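Local structure of E3 ubiquitin-protein ligase HERC2 (Homo sapiens, 4L1M) at residues Y75-N80 with L84-V89; K63-L68 with Q374-S379. The protein probably acts as an E3 ubiquitin ligase that transfers ubiquitin to substrate proteins, the fragment here being its first RCC1-like beta-propeller domain. All coordinates share one frame; numbering follows the deposited sequence.

Contact 1 (Y75-N80 with L84-V89); sequences YTQAYN and LAPQLV
Y75 lies against L88 where the third and fourth strands of one propeller blade, 74-78 and 87-88, pair as an antiparallel hairpin. The aromatic ring is met over one face by CD1 of L88, a CH-pi contact 4.0 Å from the ring centroid and offset toward the rim near CZ. With CG opposite the backbone N (chi1 -172°), the L88 side chain extends so that CD1 can lie over the ring, and a branched leucine tip suits the flat surface of a tyrosine. At the ring's edge sits the carbonyl O of P86, while CB of P86 packs on CB of Y75.

T76 faces the other side of the sheet. Its beta-branched side chain, well suited to an extended strand, crosses V89 at about a right angle, CB lying 4.0 Å from CG2 of V89. The two backbones are tied here by a hydrogen-bonded pair: N of T76 donates to O of Q87 at 2.7 Å, and N of Q87 returns a bond to O of T76 at 2.9 Å.

Past the strand pair, side chains take over from backbone. Q77 bends at chi2 (73°) and crosses L84 at about a right angle, CD1 of L84 touching its amide. Glutamine fits because it can accept and donate at once: NE2 donates hydrogen bonds to O of A78 and O of T83, while N of A85 donates one to OE1 of Q77 at 2.8 Å from above the carbonyl plane, 37° out of it.

Contact 2 (K63-L68 with Q374-S379); sequences KRFLIL and QSFAWS. With SO4 (sulfate ion), chain G.
Apolar contact between two phenylalanines, F65 and F376, brings these segments together. Their rings lie obliquely, planes at 36° and centroids 4.8 Å apart. CZ of F376 stands over one face of the F65 ring, offset toward its rim, 4.0 Å from CZ of F65. The two rings reach this spot by different torsions: CG of F65 sits between the backbone N and the carbonyl carbon (chi1 61°), whereas CG of F376 lies opposite its carbonyl carbon (chi1 -59°). Large flat side chains suit the place, since the nearest CA atoms, those of F65 and Q374, are 10.1 Å apart and the rings must span the gap between sheets.

That gap separates adjacent blades of the RCC1-like beta-propeller. Strand 64-69 belongs to the blade built from 55-88, while strand 374-379 belongs to a blade that also takes in strand 27-31 from the N-terminal end of the chain, as in propellers closed by joining both chain ends in one sheet. I58 and W35 also pack on F65.

The polar interaction belongs to segment 63-68 alone, where R64 meets a sulfate ion, probably from the crystallisation liquor. The long, positively charged arginine suits an anion: its NE donates a moderately straight hydrogen bond to sulfate O1 at 3.1 Å. This oxygen lies at the edge of the guanidinium, near its plane, and the ion is also hydrogen-bonded to OH of Y109.

How the contacts relate
Contacts 1 and 2 are centred about 10 Å apart and share one blade, since strands 64-69 and 74-78 are neighbours in its sheet. Contact 1 pairs one edge strand of that sheet, 87-88, with its neighbour 74-78, whereas contact 2 joins the sheet to the adjoining blade. Probable backbone hydrogen bonds couple them: F65 N to Q77 O at 2.9 Å and I67 N to Y75 O at 2.8 Å. Side chains meet as well, CE1 of Y79 lying against CD1 of F65. R64, which holds the sulfate in contact 2, is also hydrogen-bonded through NH1 to OG1 of T76 in contact 1, linking contact 1 indirectly to the anion.

Contact 1 (Y75-N80 with L84-V89)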
ATOM      1  N   TYR A  75       2.921  -9.858  13.766  1.00 39.38           N
ATOM      2  CA  TYR A  75       4.143 -10.616  13.688  1.00 39.45           C
ATOM      3  C   TYR A  75       5.012 -10.048  12.621  1.00 38.77           C
ATOM      4  O   TYR A  75       4.519  -9.389  11.690  1.00 38.77           O
ATOM      5  CB  TYR A  75       3.844 -12.066  13.358  1.00 40.65           C
ATOM      6  CG  TYR A  75       3.069 -12.758  14.442  1.00 41.43           C
ATOM      7  CD1 TYR A  75       1.710 -12.532  14.585  1.00 41.28           C
ATOM      8  CD2 TYR A  75       3.692 -13.598  15.350  1.00 41.88           C
ATOM      9  CE1 TYR A  75       0.990 -13.149  15.594  1.00 42.45           C
ATOM     10  CE2 TYR A  75       2.974 -14.203  16.367  1.00 43.04           C
ATOM     11  CZ  TYR A  75       1.621 -13.974  16.477  1.00 43.15           C
ATOM     12  OH  TYR A  75       0.858 -14.574  17.451  1.00 45.26           O
ATOM     13  N   THR A  76       6.312 -10.304  12.732  1.00 38.43           N
ATOM     14  CA  THR A  76       7.248  -9.816  11.737  1.00 37.43           C
ATOM     15  C   THR A  76       8.125 -10.949  11.234  1.00 37.98           C
ATOM     16  O   THR A  76       8.501 -11.844  12.000  1.00 40.31           O
ATOM     17  CB  THR A  76       8.099  -8.627  12.285  1.00 37.54           C
ATOM     18  OG1 THR A  76       8.931  -8.106  11.245  1.00 37.25           O
ATOM     19  CG2 THR A  76       8.982  -9.035  13.483  1.00 39.02           C
ATOM     20  N   GLN A  77       8.458 -10.894   9.953  1.00 37.14           N
ATOM     21  CA  GLN A  77       9.306 -11.878   9.312  1.00 38.05           C
ATOM     22  C   GLN A  77      10.166 -11.184   8.245  1.00 39.02           C
ATOM     23  O   GLN A  77       9.662 -10.361   7.476  1.00 37.63           O
ATOM     24  CB  GLN A  77       8.428 -12.921   8.643  1.00 37.71           C
ATOM     25  CG  GLN A  77       9.155 -13.957   7.796  1.00 38.70           C
ATOM     26  CD  GLN A  77       9.921 -14.972   8.611  1.00 40.40           C
ATOM     27  OE1 GLN A  77       9.476 -15.417   9.654  1.00 40.64           O
ATOM     28  NE2 GLN A  77      11.080 -15.365   8.119  1.00 42.11           N
ATOM     29  N   ALA A  78      11.447 -11.560   8.156  1.00 41.29           N
ATOM     30  CA  ALA A  78      12.326 -11.057   7.075  1.00 41.60           C
ATOM     31  C   ALA A  78      12.164 -11.910   5.829  1.00 42.61           C
ATOM     32  O   ALA A  78      12.023 -13.124   5.917  1.00 44.74           O
ATOM     33  CB  ALA A  78      13.792 -11.063   7.518  1.00 42.27           C
ATOM     34  N   TYR A  79      12.246 -11.280   4.668  1.00 42.45           N
ATOM     35  CA  TYR A  79      12.170 -11.996   3.397  1.00 42.86           C
ATOM     36  C   TYR A  79      13.317 -12.931   3.209  1.00 46.34           C
ATOM     37  O   TYR A  79      13.156 -13.996   2.621  1.00 48.41           O
ATOM     38  CB  TYR A  79      12.190 -11.020   2.207  1.00 42.05           C
ATOM     39  CG  TYR A  79      11.100  -9.981   2.187  1.00 39.38           C
ATOM     40  CD1 TYR A  79       9.757 -10.340   2.236  1.00 39.63           C
ATOM     41  CD2 TYR A  79      11.408  -8.657   2.095  1.00 39.02           C
ATOM     42  CE1 TYR A  79       8.753  -9.383   2.211  1.00 38.71           C
ATOM     43  CE2 TYR A  79      10.414  -7.687   2.038  1.00 38.82           C
ATOM     44  CZ  TYR A  79       9.090  -8.043   2.103  1.00 37.50           C
ATOM     45  OH  TYR A  79       8.147  -7.044   2.067  1.00 34.81           O
ATOM     46  N   ASN A  80      14.496 -12.523   3.663  1.00 51.35           N
ATOM     47  CA  ASN A  80      15.717 -13.274   3.385  1.00 58.15           C
ATOM     48  C   ASN A  80      16.259 -14.046   4.569  1.00 60.34           C
ATOM     49  O   ASN A  80      17.413 -14.436   4.574  1.00 62.35           O
ATOM     50  CB  ASN A  80      16.810 -12.364   2.812  1.00 61.28           C
ATOM     51  CG  ASN A  80      17.829 -13.140   1.990  1.00 69.83           C
ATOM     52  OD1 ASN A  80      17.469 -13.954   1.129  1.00 75.29           O
ATOM     53  ND2 ASN A  80      19.115 -12.914   2.265  1.00 75.19           N
ATOM     54  N   LEU A  84      11.464 -19.706   8.046  1.00 55.58           N
ATOM     55  CA  LEU A  84      10.157 -19.055   8.184  1.00 49.99           C
ATOM     56  C   LEU A  84       9.662 -19.258   9.600  1.00 48.94           C
ATOM     57  O   LEU A  84       9.488 -20.383  10.016  1.00 50.84           O
ATOM     58  CB  LEU A  84       9.184 -19.672   7.217  1.00 49.58           C
ATOM     59  CG  LEU A  84       7.732 -19.209   7.315  1.00 48.61           C
ATOM     60  CD1 LEU A  84       7.606 -17.688   7.281  1.00 47.11           C
ATOM     61  CD2 LEU A  84       6.913 -19.836   6.195  1.00 48.88           C
ATOM     62  N   ALA A  85       9.467 -18.180  10.351  1.00 47.37           N
ATOM     63  CA  ALA A  85       9.141 -18.243  11.790  1.00 48.24           C
ATOM     64  C   ALA A  85       8.793 -16.847  12.304  1.00 46.84           C
ATOM     65  O   ALA A  85       9.618 -16.167  12.919  1.00 47.37           O
ATOM     66  CB  ALA A  85      10.291 -18.828  12.594  1.00 49.49           C
ATOM     67  N   PRO A  86       7.561 -16.416  12.059  1.00 45.61           N
ATOM     68  CA  PRO A  86       7.245 -15.045  12.377  1.00 44.36           C
ATOM     69  C   PRO A  86       7.277 -14.788  13.857  1.00 44.46           C
ATOM     70  O   PRO A  86       6.777 -15.583  14.654  1.00 44.26           O
ATOM     71  CB  PRO A  86       5.819 -14.869  11.830  1.00 44.61           C
ATOM     72  CG  PRO A  86       5.570 -16.080  10.987  1.00 45.23           C
ATOM     73  CD  PRO A  86       6.384 -17.156  11.595  1.00 45.91           C
ATOM     74  N   GLN A  87       7.848 -13.659  14.214  1.00 43.54           N
ATOM     75  CA  GLN A  87       8.053 -13.332  15.608  1.00 44.81           C
ATOM     76  C   GLN A  87       7.059 -12.263  15.999  1.00 44.55           C
ATOM     77  O   GLN A  87       6.712 -11.378  15.216  1.00 41.30           O
ATOM     78  CB  GLN A  87       9.478 -12.848  15.850  1.00 44.38           C
ATOM     79  CG  GLN A  87      10.535 -13.873  15.514  1.00 44.98           C
ATOM     80  CD  GLN A  87      10.464 -15.084  16.411  1.00 47.17           C
ATOM     81  OE1 GLN A  87      10.749 -15.007  17.611  1.00 46.83           O
ATOM     82  NE2 GLN A  87      10.100 -16.225  15.829  1.00 47.91           N
ATOM     83  N   LEU A  88       6.608 -12.378  17.236  1.00 47.82           N
ATOM     84  CA  LEU A  88       5.628 -11.488  17.786  1.00 48.96           C
ATOM     85  C   LEU A  88       6.279 -10.123  17.932  1.00 48.65           C
ATOM     86  O   LEU A  88       7.383 -10.034  18.437  1.00 48.56           O
ATOM     87  CB  LEU A  88       5.184 -12.021  19.162  1.00 50.48           C
ATOM     88  CG  LEU A  88       3.996 -11.312  19.825  1.00 51.61           C
ATOM     89  CD1 LEU A  88       2.705 -11.570  19.063  1.00 50.44           C
ATOM     90  CD2 LEU A  88       3.853 -11.767  21.275  1.00 53.81           C
ATOM     91  N   VAL A  89       5.598  -9.079  17.475  1.00 48.94           N
ATOM     92  CA  VAL A  89       6.036  -7.729  17.727  1.00 50.79           C
ATOM     93  C   VAL A  89       5.630  -7.369  19.147  1.00 55.35           C
ATOM     94  O   VAL A  89       4.473  -7.268  19.452  1.00 56.64           O
ATOM     95  CB  VAL A  89       5.435  -6.741  16.710  1.00 48.91           C
ATOM     96  CG1 VAL A  89       5.841  -5.304  17.042  1.00 48.79           C
ATOM     97  CG2 VAL A  89       5.890  -7.110  15.295  1.00 46.81           C
TER

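Contact 2 (K63-L68 with Q374-S379)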
ATOM      1  N   LYS A  63      12.778  -4.943   3.745  1.00 47.79           N
ATOM      2  CA  LYS A  63      13.521  -6.166   4.116  1.00 50.66           C
ATOM      3  C   LYS A  63      12.670  -7.173   4.869  1.00 47.88           C
ATOM      4  O   LYS A  63      13.093  -8.297   5.098  1.00 49.91           O
ATOM      5  CB  LYS A  63      14.740  -5.833   4.994  1.00 55.58           C
ATOM      6  CG  LYS A  63      15.728  -4.827   4.419  1.00 60.60           C
ATOM      7  CD  LYS A  63      16.456  -5.343   3.178  1.00 67.06           C
ATOM      8  CE  LYS A  63      17.706  -4.491   2.887  1.00 74.17           C
ATOM      9  NZ  LYS A  63      17.877  -4.157   1.443  1.00 75.69           N
ATOM     10  N   ARG A  64      11.479  -6.769   5.271  1.00 45.24           N
ATOM     11  CA  ARG A  64      10.612  -7.632   6.044  1.00 44.44           C
ATOM     12  C   ARG A  64       9.139  -7.279   5.851  1.00 41.70           C
ATOM     13  O   ARG A  64       8.802  -6.305   5.171  1.00 38.73           O
ATOM     14  CB  ARG A  64      10.993  -7.570   7.503  1.00 46.77           C
ATOM     15  CG  ARG A  64      11.030  -6.184   8.092  1.00 48.16           C
ATOM     16  CD  ARG A  64      11.568  -6.216   9.519  1.00 51.01           C
ATOM     17  NE  ARG A  64      12.887  -6.876   9.641  1.00 52.71           N
ATOM     18  CZ  ARG A  64      13.096  -8.075  10.221  1.00 58.50           C
ATOM     19  NH1 ARG A  64      12.088  -8.818  10.758  1.00 56.31           N
ATOM     20  NH2 ARG A  64      14.336  -8.551  10.290  1.00 62.22           N
ATOM     21  N   PHE A  65       8.272  -8.122   6.388  1.00 40.32           N
ATOM     22  CA  PHE A  65       6.849  -7.858   6.342  1.00 39.51           C
ATOM     23  C   PHE A  65       6.207  -8.102   7.681  1.00 40.55           C
ATOM     24  O   PHE A  65       6.701  -8.900   8.481  1.00 42.82           O
ATOM     25  CB  PHE A  65       6.130  -8.640   5.221  1.00 38.44           C
ATOM     26  CG  PHE A  65       6.229 -10.143   5.328  1.00 39.55           C
ATOM     27  CD1 PHE A  65       7.387 -10.798   5.022  1.00 40.88           C
ATOM     28  CD2 PHE A  65       5.124 -10.905   5.661  1.00 39.80           C
ATOM     29  CE1 PHE A  65       7.459 -12.187   5.098  1.00 42.37           C
ATOM     30  CE2 PHE A  65       5.192 -12.283   5.723  1.00 40.94           C
ATOM     31  CZ  PHE A  65       6.359 -12.924   5.437  1.00 41.70           C
ATOM     32  N   LEU A  66       5.113  -7.384   7.897  1.00 39.36           N
ATOM     33  CA  LEU A  66       4.297  -7.521   9.060  1.00 40.69           C
ATOM     34  C   LEU A  66       3.086  -8.348   8.700  1.00 42.83           C
ATOM     35  O   LEU A  66       2.557  -8.239   7.582  1.00 42.32           O
ATOM     36  CB  LEU A  66       3.814  -6.151   9.524  1.00 39.18           C
ATOM     37  CG  LEU A  66       4.843  -5.172  10.077  1.00 38.79           C
ATOM     38  CD1 LEU A  66       4.123  -3.972  10.626  1.00 38.06           C
ATOM     39  CD2 LEU A  66       5.698  -5.792  11.177  1.00 41.31           C
ATOM     40  N   ILE A  67       2.635  -9.164   9.648  1.00 43.77           N
ATOM     41  CA  ILE A  67       1.424  -9.959   9.469  1.00 43.91           C
ATOM     42  C   ILE A  67       0.479  -9.659  10.610  1.00 44.19           C
ATOM     43  O   ILE A  67       0.889  -9.707  11.766  1.00 46.98           O
ATOM     44  CB  ILE A  67       1.739 -11.455   9.501  1.00 45.27           C
ATOM     45  CG1 ILE A  67       2.895 -11.805   8.560  1.00 45.93           C
ATOM     46  CG2 ILE A  67       0.526 -12.259   9.128  1.00 46.82           C
ATOM     47  CD1 ILE A  67       4.238 -11.977   9.258  1.00 46.08           C
ATOM     48  N   LEU A  68      -0.777  -9.353  10.297  1.00 43.43           N
ATOM     49  CA  LEU A  68      -1.797  -9.139  11.320  1.00 43.39           C
ATOM     50  C   LEU A  68      -2.625 -10.412  11.436  1.00 45.23           C
ATOM     51  O   LEU A  68      -3.098 -10.917  10.415  1.00 46.33           O
ATOM     52  CB  LEU A  68      -2.702  -7.985  10.922  1.00 42.56           C
ATOM     53  CG  LEU A  68      -3.850  -7.667  11.886  1.00 43.16           C
ATOM     54  CD1 LEU A  68      -3.276  -7.269  13.229  1.00 42.72           C
ATOM     55  CD2 LEU A  68      -4.770  -6.575  11.342  1.00 42.04           C
ATOM     56  N   GLN A 374       8.439  -9.573  -4.016  1.00 46.08           N
ATOM     57  CA  GLN A 374       7.637 -10.615  -3.374  1.00 45.49           C
ATOM     58  C   GLN A 374       6.162 -10.380  -3.590  1.00 43.52           C
ATOM     59  O   GLN A 374       5.727  -9.248  -3.772  1.00 40.34           O
ATOM     60  CB  GLN A 374       7.872 -10.630  -1.868  1.00 44.59           C
ATOM     61  CG  GLN A 374       9.292 -10.942  -1.451  1.00 45.80           C
ATOM     62  CD  GLN A 374      10.201  -9.734  -1.423  1.00 44.95           C
ATOM     63  OE1 GLN A 374       9.755  -8.588  -1.541  1.00 43.08           O
ATOM     64  NE2 GLN A 374      11.501  -9.994  -1.296  1.00 46.29           N
ATOM     65  N   SER A 375       5.398 -11.469  -3.571  1.00 44.25           N
ATOM     66  CA  SER A 375       3.953 -11.405  -3.699  1.00 44.06           C
ATOM     67  C   SER A 375       3.334 -12.442  -2.811  1.00 43.79           C
ATOM     68  O   SER A 375       3.854 -13.550  -2.678  1.00 47.21           O
ATOM     69  CB  SER A 375       3.525 -11.639  -5.155  1.00 46.21           C
ATOM     70  OG  SER A 375       4.382 -10.976  -6.080  1.00 47.66           O
ATOM     71  N   PHE A 376       2.233 -12.077  -2.180  1.00 43.51           N
ATOM     72  CA  PHE A 376       1.491 -12.987  -1.311  1.00 44.04           C
ATOM     73  C   PHE A 376       0.006 -12.946  -1.627  1.00 44.23           C
ATOM     74  O   PHE A 376      -0.521 -11.923  -2.056  1.00 43.68           O
ATOM     75  CB  PHE A 376       1.666 -12.601   0.143  1.00 44.13           C
ATOM     76  CG  PHE A 376       3.086 -12.604   0.611  1.00 45.03           C
ATOM     77  CD1 PHE A 376       3.647 -13.744   1.159  1.00 46.61           C
ATOM     78  CD2 PHE A 376       3.864 -11.451   0.524  1.00 44.65           C
ATOM     79  CE1 PHE A 376       4.959 -13.747   1.612  1.00 46.90           C
ATOM     80  CE2 PHE A 376       5.175 -11.452   0.975  1.00 45.42           C
ATOM     81  CZ  PHE A 376       5.721 -12.605   1.522  1.00 46.27           C
ATOM     82  N   ALA A 377      -0.658 -14.073  -1.417  1.00 45.52           N
ATOM     83  CA  ALA A 377      -2.093 -14.165  -1.576  1.00 46.20           C
ATOM     84  C   ALA A 377      -2.618 -15.125  -0.526  1.00 47.64           C
ATOM     85  O   ALA A 377      -2.021 -16.187  -0.334  1.00 49.85           O
ATOM     86  CB  ALA A 377      -2.445 -14.663  -2.974  1.00 47.20           C
ATOM     87  N   TRP A 378      -3.729 -14.773   0.130  1.00 46.87           N
ATOM     88  CA  TRP A 378      -4.325 -15.669   1.104  1.00 48.33           C
ATOM     89  C   TRP A 378      -5.836 -15.843   0.975  1.00 50.11           C
ATOM     90  O   TRP A 378      -6.566 -14.922   0.591  1.00 51.03           O
ATOM     91  CB  TRP A 378      -3.964 -15.237   2.531  1.00 46.75           C
ATOM     92  CG  TRP A 378      -4.422 -13.867   2.899  1.00 44.61           C
ATOM     93  CD1 TRP A 378      -5.552 -13.532   3.581  1.00 44.28           C
ATOM     94  CD2 TRP A 378      -3.737 -12.633   2.622  1.00 43.17           C
ATOM     95  NE1 TRP A 378      -5.632 -12.162   3.724  1.00 43.61           N
ATOM     96  CE2 TRP A 378      -4.523 -11.589   3.158  1.00 42.31           C
ATOM     97  CE3 TRP A 378      -2.543 -12.313   1.964  1.00 42.04           C
ATOM     98  CZ2 TRP A 378      -4.164 -10.262   3.051  1.00 41.42           C
ATOM     99  CZ3 TRP A 378      -2.187 -10.990   1.852  1.00 41.20           C
ATOM    100  CH2 TRP A 378      -2.996  -9.970   2.391  1.00 41.21           C
ATOM    101  N   SER A 379      -6.286 -17.034   1.337  1.00 51.80           N
ATOM    102  CA  SER A 379      -7.693 -17.322   1.498  1.00 55.13           C
ATOM    103  C   SER A 379      -8.125 -16.844   2.884  1.00 55.75           C
ATOM    104  O   SER A 379      -7.326 -16.316   3.630  1.00 52.75           O
ATOM    105  CB  SER A 379      -7.954 -18.826   1.360  1.00 56.98           C
ATOM    106  OG  SER A 379      -7.217 -19.551   2.334  1.00 57.17           O
TER
HETATM  107  S   SO4 G 804      14.408  -3.015   8.482  1.00115.21           S
HETATM  108  O1  SO4 G 804      14.614  -4.366   9.056  1.00104.72           O
HETATM  109  O2  SO4 G 804      15.733  -2.452   8.101  1.00 97.51           O
HETATM  110  O3  SO4 G 804      13.530  -3.123   7.279  1.00121.89           O
HETATM  111  O4  SO4 G 804      13.724  -2.131   9.472  1.00101.88           O